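Local coordinates for 3-hydroxyisobutyrate dehydrogenase family protein (Geobacter sulfurreducens, PDB 3PDU), which binds NADP+ and, as a beta-hydroxyacid dehydrogenase, reduces succinic semialdehyde, probably to gamma-hydroxybutyrate, at residues G44-Q47 against A52-C55; L191-G196 against M222-E227; G13-A18 against P127-T132. All coordinates share one frame; numbering follows the deposited sequence.

Contact 1: G44-Q47 against A52-C55; sequences GARQ and AEVC
At one margin of the Rossmann-type dinucleotide-binding sheet, Arg-46 on the short outermost strand 46-47 faces Glu-53 on helix 51-57, which follows it in the chain. The two form a long salt bridge, with Arg-46 NH2 3.8 Å from Glu-53 OE2. At that separation the attraction is probably chiefly electrostatic, and no hydrogen bond joins the two segments. The carboxylate oxygen lies at the edge of the guanidinium, in its plane, but the two flat groups are turned 42° apart, so this is not the coplanar, two-pronged pairing that an arginine and a carboxylate can form. The side chains themselves cross at about a right angle.

The torsions bring NH2 and OE2 near each other. Arg-46 starts with CG anti to the carbonyl carbon and continues extended through chi2, then bends at chi3 (24°), which swings the guanidinium over toward the helix. Glu-53 has CG anti to the backbone N (chi1 -178°) and remains extended, carrying its carboxylate out to meet the arginine.

Just 51 Å² is buried between the segments, which marks a surface contact. Behind it the fold is secured by other means: Arg-46 makes backbone hydrogen bonds with Val-27 and Val-29 of the neighbouring parallel strand, and Val-54 packs on Thr-28, Trp-30 and Thr-61. The turn leading into helix 51-57 also takes hold of the glutamate. Ser-50 OG is hydrogen-bonded to Glu-53 N, and Glu-53 OE1 accepts a hydrogen bond from the backbone N of Ser-49 while OE2 faces Arg-46 NH2.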
ATOM      1  N   GLY A  44      33.887  24.694 -25.952  1.00 22.33           N
ATOM      2  CA  GLY A  44      34.911  25.539 -25.375  1.00 27.69           C
ATOM      3  C   GLY A  44      35.343  25.171 -23.966  1.00 32.28           C
ATOM      4  O   GLY A  44      36.190  25.850 -23.393  1.00 29.63           O
ATOM      5  N   ALA A  45      34.782  24.109 -23.393  1.00 21.81           N
ATOM      6  CA  ALA A  45      35.268  23.669 -22.087  1.00 17.84           C
ATOM      7  C   ALA A  45      36.633  22.978 -22.210  1.00 22.95           C
ATOM      8  O   ALA A  45      37.000  22.509 -23.287  1.00 23.80           O
ATOM      9  CB  ALA A  45      34.238  22.743 -21.404  1.00 20.41           C
ATOM     10  N   ARG A  46      37.386  22.924 -21.113  1.00 20.97           N
ATOM     11  CA  ARG A  46      38.602  22.102 -21.055  1.00 24.24           C
ATOM     12  C   ARG A  46      38.285  20.764 -20.406  1.00 19.62           C
ATOM     13  O   ARG A  46      37.531  20.712 -19.447  1.00 22.24           O
ATOM     14  CB  ARG A  46      39.670  22.779 -20.199  1.00 35.63           C
ATOM     15  CG  ARG A  46      40.500  23.841 -20.896  1.00 63.16           C
ATOM     16  CD  ARG A  46      41.632  24.286 -19.978  1.00 78.03           C
ATOM     17  NE  ARG A  46      41.962  23.250 -18.999  1.00 86.31           N
ATOM     18  CZ  ARG A  46      42.842  22.272 -19.199  1.00 91.93           C
ATOM     19  NH1 ARG A  46      43.498  22.187 -20.350  1.00 93.49           N
ATOM     20  NH2 ARG A  46      43.068  21.377 -18.245  1.00 93.89           N
ATOM     21  N   GLN A  47      38.872  19.680 -20.909  1.00 23.77           N
ATOM     22  CA  GLN A  47      38.655  18.369 -20.300  1.00 23.22           C
ATOM     23  C   GLN A  47      39.729  18.091 -19.254  1.00 23.44           C
ATOM     24  O   GLN A  47      40.903  18.364 -19.487  1.00 28.19           O
ATOM     25  CB  GLN A  47      38.678  17.266 -21.360  1.00 20.48           C
ATOM     26  CG  GLN A  47      38.331  15.880 -20.815  1.00 26.92           C
ATOM     27  CD  GLN A  47      38.312  14.836 -21.901  1.00 36.15           C
ATOM     28  OE1 GLN A  47      38.541  15.143 -23.076  1.00 29.50           O
ATOM     29  NE2 GLN A  47      38.044  13.589 -21.523  1.00 31.76           N
ATOM     30  N   ALA A  52      39.819  15.240  -8.785  1.00 21.56           N
ATOM     31  CA  ALA A  52      40.910  15.871  -8.045  1.00 26.23           C
ATOM     32  C   ALA A  52      41.562  16.974  -8.871  1.00 25.68           C
ATOM     33  O   ALA A  52      41.835  18.059  -8.361  1.00 24.60           O
ATOM     34  CB  ALA A  52      41.960  14.823  -7.619  1.00 25.08           C
ATOM     35  N   GLU A  53      41.803  16.701 -10.150  1.00 21.47           N
ATOM     36  CA  GLU A  53      42.391  17.705 -11.030  1.00 22.43           C
ATOM     37  C   GLU A  53      41.487  18.923 -11.169  1.00 22.42           C
ATOM     38  O   GLU A  53      41.956  20.063 -11.168  1.00 23.06           O
ATOM     39  CB  GLU A  53      42.708  17.122 -12.414  1.00 32.00           C
ATOM     40  CG  GLU A  53      43.368  18.135 -13.350  1.00 48.49           C
ATOM     41  CD  GLU A  53      43.384  17.700 -14.809  1.00 54.98           C
ATOM     42  OE1 GLU A  53      43.406  16.481 -15.074  1.00 48.18           O
ATOM     43  OE2 GLU A  53      43.379  18.587 -15.693  1.00 67.63           O
ATOM     44  N   VAL A  54      40.186  18.690 -11.281  1.00 21.42           N
ATOM     45  CA  VAL A  54      39.252  19.802 -11.408  1.00 17.11           C
ATOM     46  C   VAL A  54      39.260  20.669 -10.141  1.00 20.44           C
ATOM     47  O   VAL A  54      39.353  21.899 -10.212  1.00 19.94           O
ATOM     48  CB  VAL A  54      37.832  19.301 -11.685  1.00 16.37           C
ATOM     49  CG1 VAL A  54      36.839  20.477 -11.689  1.00 17.42           C
ATOM     50  CG2 VAL A  54      37.777  18.536 -13.022  1.00 18.56           C
ATOM     51  N   CYS A  55      39.162  20.030  -8.981  1.00 19.63           N
ATOM     52  CA  CYS A  55      38.990  20.772  -7.724  1.00 24.18           C
ATOM     53  C   CYS A  55      40.272  21.469  -7.257  1.00 23.75           C
ATOM     54  O   CYS A  55      40.225  22.430  -6.488  1.00 28.69           O
ATOM     55  CB  CYS A  55      38.438  19.860  -6.630  1.00 21.95           C
ATOM     56  SG  CYS A  55      36.732  19.327  -6.947  1.00 26.65           S
TER

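Contact 2: L191-G196 against M222-E227; sequences LGRNCG and MLLSGE
Arg-193, near the C-terminal end of helix 166-194, reaches across to the last turn of helix 214-225 and touches Leu-223 and Leu-224. Its CB points toward that helix, and CG stands anti to the carbonyl carbon (chi1 -62°). The turn about CB-CG (chi2 -89°) kinks the chain and sends CD off to one side, before an extended chi3 leads on to NE. CZ comes within 4.2 Å of Leu-223 O, and the real meeting is made one atom further on. NH2 donates to Leu-223 O over 3.0 Å, but the N-H...O angle is only 121°, so the bond is weak despite its length. The same nitrogen lies 3.7 Å from Leu-224 CA, which sits at the guanidinium edge and in its plane. Leu-224 CD2 adds a van der Waals contact, a methyl against the guanidinium nitrogen, 4.1 Å from NH2. The other terminal nitrogen, NH1, is engaged in a salt bridge with Glu-286, the stronger polar partner of this side chain; the guanidinium thus links the helix end to the C-terminal tail as well.

The carbonyl of Leu-223 belongs to the closing turn of its helix, where main-chain acceptors run short of amide partners, which may favour a cationic donor here. Gly-226 leaves the helix there with positive phi, and Ser-225 OG accepts from Glu-227 N at 3.1 Å, an ST turn. Leu-223 and Leu-224 also pack on Met-189 of helix 166-194, and Phe-282 lies against both Arg-193 and Leu-223. Arg-169 of a second subunit hydrogen-bonds to Cys-195 O, at the same helix end as Arg-193. That helix finishes in a Schellman motif at Gly-196, and the two helix C-termini, bridged by an arginine, lie in the all-helical C-terminal part of this beta-hydroxyacid dehydrogenase fold.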
ATOM      1  N   LEU A 191      -7.157   3.245 -15.434  1.00 18.04           N
ATOM      2  CA  LEU A 191      -8.547   2.959 -15.115  1.00 19.54           C
ATOM      3  C   LEU A 191      -9.444   3.545 -16.203  1.00 20.83           C
ATOM      4  O   LEU A 191     -10.378   2.898 -16.656  1.00 18.33           O
ATOM      5  CB  LEU A 191      -8.918   3.540 -13.743  1.00 16.63           C
ATOM      6  CG  LEU A 191     -10.371   3.380 -13.272  1.00 15.77           C
ATOM      7  CD1 LEU A 191     -10.765   1.910 -13.178  1.00 18.63           C
ATOM      8  CD2 LEU A 191     -10.562   4.071 -11.908  1.00 19.07           C
ATOM      9  N   GLY A 192      -9.143   4.773 -16.612  1.00 17.61           N
ATOM     10  CA  GLY A 192      -9.881   5.454 -17.665  1.00 16.50           C
ATOM     11  C   GLY A 192      -9.972   4.659 -18.956  1.00 19.51           C
ATOM     12  O   GLY A 192     -11.066   4.480 -19.505  1.00 23.12           O
ATOM     13  N   ARG A 193      -8.832   4.176 -19.444  1.00 20.68           N
ATOM     14  CA  ARG A 193      -8.822   3.344 -20.657  1.00 25.33           C
ATOM     15  C   ARG A 193      -9.659   2.070 -20.483  1.00 22.02           C
ATOM     16  O   ARG A 193     -10.378   1.649 -21.393  1.00 23.99           O
ATOM     17  CB  ARG A 193      -7.388   2.960 -21.023  1.00 38.86           C
ATOM     18  CG  ARG A 193      -6.474   4.137 -21.340  1.00 52.88           C
ATOM     19  CD  ARG A 193      -6.543   4.465 -22.808  1.00 63.35           C
ATOM     20  NE  ARG A 193      -5.401   5.245 -23.280  1.00 63.48           N
ATOM     21  CZ  ARG A 193      -4.149   4.802 -23.327  1.00 54.74           C
ATOM     22  NH1 ARG A 193      -3.847   3.586 -22.900  1.00 48.41           N
ATOM     23  NH2 ARG A 193      -3.190   5.587 -23.790  1.00 61.10           N
ATOM     24  N   ASN A 194      -9.550   1.437 -19.321  1.00 23.51           N
ATOM     25  CA  ASN A 194     -10.360   0.261 -19.026  1.00 22.45           C
ATOM     26  C   ASN A 194     -11.851   0.611 -19.021  1.00 24.83           C
ATOM     27  O   ASN A 194     -12.710  -0.236 -19.274  1.00 32.21           O
ATOM     28  CB  ASN A 194      -9.963  -0.313 -17.659  1.00 21.27           C
ATOM     29  CG  ASN A 194      -9.409  -1.713 -17.749  1.00 32.14           C
ATOM     30  OD1 ASN A 194      -9.966  -2.564 -18.428  1.00 37.24           O
ATOM     31  ND2 ASN A 194      -8.311  -1.964 -17.049  1.00 39.51           N
ATOM     32  N   CYS A 195     -12.152   1.861 -18.694  1.00 22.55           N
ATOM     33  CA  CYS A 195     -13.529   2.351 -18.671  1.00 22.96           C
ATOM     34  C   CYS A 195     -14.040   2.658 -20.077  1.00 28.72           C
ATOM     35  O   CYS A 195     -15.225   2.931 -20.260  1.00 28.63           O
ATOM     36  CB  CYS A 195     -13.616   3.638 -17.841  1.00 15.47           C
ATOM     37  SG  CYS A 195     -13.623   3.376 -16.071  1.00 28.30           S
ATOM     38  N   GLY A 196     -13.140   2.644 -21.059  1.00 23.37           N
ATOM     39  CA  GLY A 196     -13.491   3.060 -22.411  1.00 22.09           C
ATOM     40  C   GLY A 196     -13.370   4.562 -22.620  1.00 23.69           C
ATOM     41  O   GLY A 196     -13.666   5.068 -23.696  1.00 24.13           O
ATOM     42  N   MET A 222       2.682  11.567 -23.191  1.00 23.91           N
ATOM     43  CA  MET A 222       3.459  10.330 -23.233  1.00 24.75           C
ATOM     44  C   MET A 222       2.549   9.131 -23.016  1.00 25.88           C
ATOM     45  O   MET A 222       2.698   8.092 -23.668  1.00 25.53           O
ATOM     46  CB  MET A 222       4.531  10.317 -22.144  1.00 22.38           C
ATOM     47  CG  MET A 222       5.679  11.247 -22.382  1.00 21.84           C
ATOM     48  SD  MET A 222       6.914  11.009 -21.090  1.00 26.04           S
ATOM     49  CE  MET A 222       8.035  12.354 -21.470  1.00 32.81           C
ATOM     50  N   LEU A 223       1.616   9.264 -22.080  1.00 24.98           N
ATOM     51  CA  LEU A 223       0.714   8.157 -21.772  1.00 22.34           C
ATOM     52  C   LEU A 223      -0.147   7.829 -22.987  1.00 24.18           C
ATOM     53  O   LEU A 223      -0.427   6.664 -23.264  1.00 26.10           O
ATOM     54  CB  LEU A 223      -0.180   8.491 -20.576  1.00 21.42           C
ATOM     55  CG  LEU A 223       0.510   8.911 -19.278  1.00 25.00           C
ATOM     56  CD1 LEU A 223      -0.481   8.881 -18.109  1.00 27.42           C
ATOM     57  CD2 LEU A 223       1.691   8.016 -18.979  1.00 21.81           C
ATOM     58  N   LEU A 224      -0.569   8.857 -23.717  1.00 20.44           N
ATOM     59  CA  LEU A 224      -1.392   8.631 -24.900  1.00 25.90           C
ATOM     60  C   LEU A 224      -0.586   8.000 -26.033  1.00 32.28           C
ATOM     61  O   LEU A 224      -1.076   7.117 -26.741  1.00 28.90           O
ATOM     62  CB  LEU A 224      -2.037   9.935 -25.378  1.00 27.67           C
ATOM     63  CG  LEU A 224      -2.978  10.632 -24.391  1.00 27.01           C
ATOM     64  CD1 LEU A 224      -3.656  11.830 -25.048  1.00 28.54           C
ATOM     65  CD2 LEU A 224      -4.017   9.650 -23.887  1.00 30.58           C
ATOM     66  N   SER A 225       0.653   8.448 -26.196  1.00 26.15           N
ATOM     67  CA  SER A 225       1.477   7.990 -27.315  1.00 33.15           C
ATOM     68  C   SER A 225       2.117   6.629 -27.040  1.00 30.86           C
ATOM     69  O   SER A 225       2.443   5.891 -27.970  1.00 28.16           O
ATOM     70  CB  SER A 225       2.563   9.021 -27.645  1.00 29.71           C
ATOM     71  OG  SER A 225       3.559   9.048 -26.635  1.00 30.41           O
ATOM     72  N   GLY A 226       2.287   6.299 -25.764  1.00 28.86           N
ATOM     73  CA  GLY A 226       3.006   5.100 -25.371  1.00 29.26           C
ATOM     74  C   GLY A 226       4.509   5.233 -25.579  1.00 33.62           C
ATOM     75  O   GLY A 226       5.235   4.241 -25.595  1.00 32.04           O
ATOM     76  N   GLU A 227       4.981   6.465 -25.752  1.00 22.14           N
ATOM     77  CA  GLU A 227       6.408   6.708 -25.966  1.00 24.60           C
ATOM     78  C   GLU A 227       6.963   7.529 -24.806  1.00 21.05           C
ATOM     79  O   GLU A 227       6.382   8.548 -24.445  1.00 24.79           O
ATOM     80  CB  GLU A 227       6.635   7.457 -27.282  1.00 32.48           C
ATOM     81  CG  GLU A 227       6.272   6.663 -28.525  1.00 47.32           C
ATOM     82  CD  GLU A 227       7.442   5.853 -29.065  1.00 66.11           C
ATOM     83  OE1 GLU A 227       7.995   5.020 -28.314  1.00 67.41           O
ATOM     84  OE2 GLU A 227       7.807   6.048 -30.246  1.00 74.40           O
TER

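Contact 3: G13-A18 against P127-T132; sequences GGPMAA and PAEDGT
Apolar packing carries this contact, led by Pro-15 and Ala-128. Pro-15 CB lies 4.1 Å from Ala-128 CB, and both residues point their CB toward the opposing helix. Met-16 joins from one side, its CG 4.2 Å from the same methyl, so Ala-128 CB is touched by two successive residues of helix 13-23. The small alanine methyl and the compact proline ring are consistent with the close backbones: the CA atoms of Pro-15 and Glu-129 are 4.9 Å apart.

A second group of contacts involves Glu-129 through its aliphatic part. Its CB is directed away from the other helix, yet with CG beside the backbone N (chi1 -72°) that atom comes to the edge of the proline ring, 3.8 Å from Pro-15 CB, and the carboxylate continues away from it. Glu-129 N is equally near that CB.

The proline belongs to the first turn of the helix that follows strand 4-7 in the Rossmann-type fold; Gly-13 is the last glycine of a GxGxxG pattern, consistent with the dinucleotide-binding turn. Helix 125-130 packs against that first turn.

Polar links lie beyond the two segments. The carboxylate of Glu-129 forms a salt bridge through OE2 with Lys-125 of its own helix, and Glu-129 O accepts a weak hydrogen bond from Asn-19 ND2. No hydrogen bond crosses directly from 13-18 to 127-132, although 161 Å² is buried between them.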
ATOM      1  N   GLY A  13      23.526  17.292 -16.261  1.00 15.61           N
ATOM      2  CA  GLY A  13      24.836  17.924 -16.188  1.00 19.63           C
ATOM      3  C   GLY A  13      25.362  18.437 -17.520  1.00 21.98           C
ATOM      4  O   GLY A  13      26.067  19.445 -17.575  1.00 19.94           O
ATOM      5  N   GLY A  14      25.060  17.716 -18.594  1.00 15.39           N
ATOM      6  CA  GLY A  14      25.469  18.145 -19.930  1.00 15.86           C
ATOM      7  C   GLY A  14      24.945  19.545 -20.243  1.00 17.67           C
ATOM      8  O   GLY A  14      25.726  20.458 -20.502  1.00 20.27           O
ATOM      9  N   PRO A  15      23.613  19.715 -20.233  1.00 19.06           N
ATOM     10  CA  PRO A  15      22.994  21.013 -20.537  1.00 19.53           C
ATOM     11  C   PRO A  15      23.408  22.099 -19.540  1.00 19.37           C
ATOM     12  O   PRO A  15      23.566  23.256 -19.931  1.00 18.98           O
ATOM     13  CB  PRO A  15      21.489  20.740 -20.392  1.00 21.13           C
ATOM     14  CG  PRO A  15      21.333  19.269 -20.502  1.00 23.68           C
ATOM     15  CD  PRO A  15      22.633  18.618 -20.143  1.00 18.47           C
ATOM     16  N   MET A  16      23.572  21.735 -18.271  1.00 17.29           N
ATOM     17  CA  MET A  16      23.966  22.704 -17.251  1.00 16.97           C
ATOM     18  C   MET A  16      25.386  23.187 -17.506  1.00 17.36           C
ATOM     19  O   MET A  16      25.646  24.394 -17.505  1.00 18.22           O
ATOM     20  CB  MET A  16      23.850  22.110 -15.835  1.00 16.33           C
ATOM     21  CG  MET A  16      22.405  21.880 -15.400  1.00 13.52           C
ATOM     22  SD  MET A  16      22.310  20.789 -13.976  1.00 15.92           S
ATOM     23  CE  MET A  16      22.928  21.807 -12.627  1.00 19.70           C
ATOM     24  N   ALA A  17      26.303  22.251 -17.742  1.00 15.22           N
ATOM     25  CA  ALA A  17      27.677  22.634 -18.055  1.00 16.90           C
ATOM     26  C   ALA A  17      27.717  23.503 -19.318  1.00 19.39           C
ATOM     27  O   ALA A  17      28.447  24.495 -19.375  1.00 16.92           O
ATOM     28  CB  ALA A  17      28.570  21.393 -18.208  1.00 18.33           C
ATOM     29  N   ALA A  18      26.911  23.144 -20.314  1.00 19.19           N
ATOM     30  CA  ALA A  18      26.864  23.888 -21.574  1.00 22.42           C
ATOM     31  C   ALA A  18      26.371  25.322 -21.361  1.00 25.60           C
ATOM     32  O   ALA A  18      26.854  26.258 -22.004  1.00 17.47           O
ATOM     33  CB  ALA A  18      25.981  23.167 -22.589  1.00 19.10           C
ATOM     34  N   PRO A 127      14.091  22.323 -18.612  1.00 18.83           N
ATOM     35  CA  PRO A 127      14.562  23.410 -17.734  1.00 21.48           C
ATOM     36  C   PRO A 127      16.094  23.474 -17.589  1.00 17.33           C
ATOM     37  O   PRO A 127      16.641  24.570 -17.524  1.00 18.67           O
ATOM     38  CB  PRO A 127      13.890  23.092 -16.388  1.00 19.66           C
ATOM     39  CG  PRO A 127      12.601  22.405 -16.786  1.00 24.91           C
ATOM     40  CD  PRO A 127      12.974  21.565 -18.009  1.00 17.23           C
ATOM     41  N   ALA A 128      16.772  22.329 -17.552  1.00 14.33           N
ATOM     42  CA  ALA A 128      18.221  22.331 -17.477  1.00 16.59           C
ATOM     43  C   ALA A 128      18.782  22.989 -18.734  1.00 21.09           C
ATOM     44  O   ALA A 128      19.652  23.857 -18.652  1.00 18.05           O
ATOM     45  CB  ALA A 128      18.758  20.921 -17.320  1.00 15.50           C
ATOM     46  N   GLU A 129      18.260  22.590 -19.893  1.00 20.43           N
ATOM     47  CA  GLU A 129      18.684  23.172 -21.168  1.00 20.05           C
ATOM     48  C   GLU A 129      18.424  24.672 -21.218  1.00 22.58           C
ATOM     49  O   GLU A 129      19.281  25.445 -21.654  1.00 17.16           O
ATOM     50  CB  GLU A 129      17.969  22.488 -22.345  1.00 24.76           C
ATOM     51  CG  GLU A 129      18.450  21.075 -22.636  1.00 19.82           C
ATOM     52  CD  GLU A 129      17.477  20.285 -23.510  1.00 29.57           C
ATOM     53  OE1 GLU A 129      16.376  20.796 -23.814  1.00 26.13           O
ATOM     54  OE2 GLU A 129      17.815  19.148 -23.892  1.00 24.76           O
ATOM     55  N   ASP A 130      17.240  25.078 -20.764  1.00 18.02           N
ATOM     56  CA  ASP A 130      16.800  26.467 -20.870  1.00 21.97           C
ATOM     57  C   ASP A 130      17.370  27.379 -19.787  1.00 22.11           C
ATOM     58  O   ASP A 130      17.249  28.593 -19.885  1.00 23.56           O
ATOM     59  CB  ASP A 130      15.272  26.555 -20.790  1.00 22.98           C
ATOM     60  CG  ASP A 130      14.570  25.917 -21.984  1.00 30.72           C
ATOM     61  OD1 ASP A 130      15.241  25.580 -22.975  1.00 28.73           O
ATOM     62  OD2 ASP A 130      13.333  25.756 -21.922  1.00 31.27           O
ATOM     63  N   GLY A 131      17.937  26.795 -18.735  1.00 18.87           N
ATOM     64  CA  GLY A 131      18.407  27.580 -17.607  1.00 20.11           C
ATOM     65  C   GLY A 131      17.277  28.044 -16.695  1.00 20.42           C
ATOM     66  O   GLY A 131      17.357  29.109 -16.083  1.00 18.28           O
ATOM     67  N   THR A 132      16.222  27.246 -16.578  1.00 17.41           N
ATOM     68  CA  THR A 132      15.086  27.667 -15.771  1.00 16.65           C
ATOM     69  C   THR A 132      14.857  26.746 -14.563  1.00 21.92           C
ATOM     70  O   THR A 132      13.731  26.571 -14.103  1.00 18.77           O
ATOM     71  CB  THR A 132      13.827  27.776 -16.622  1.00 20.10           C
ATOM     72  OG1 THR A 132      13.541  26.503 -17.230  1.00 21.63           O
ATOM     73  CG2 THR A 132      14.042  28.835 -17.733  1.00 20.00           C
TER

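Overall arrangement
Contacts 1 and 3 both belong to the NADP-binding region, with centres 18 Å apart and nearest atoms about 6 Å apart; the chain passes through contact 1 on its way from residues 13-18 to 127-132. In contact 3 the side chain of Met-16 is about 7 Å from the bound NADP. Contact 2 lies in the helical C-terminal part, its centre 46 Å from that of contact 1 and 31 Å from that of contact 3, on the opposite side of the chain's centre from contact 1. It comes later in sequence than both and touches neither.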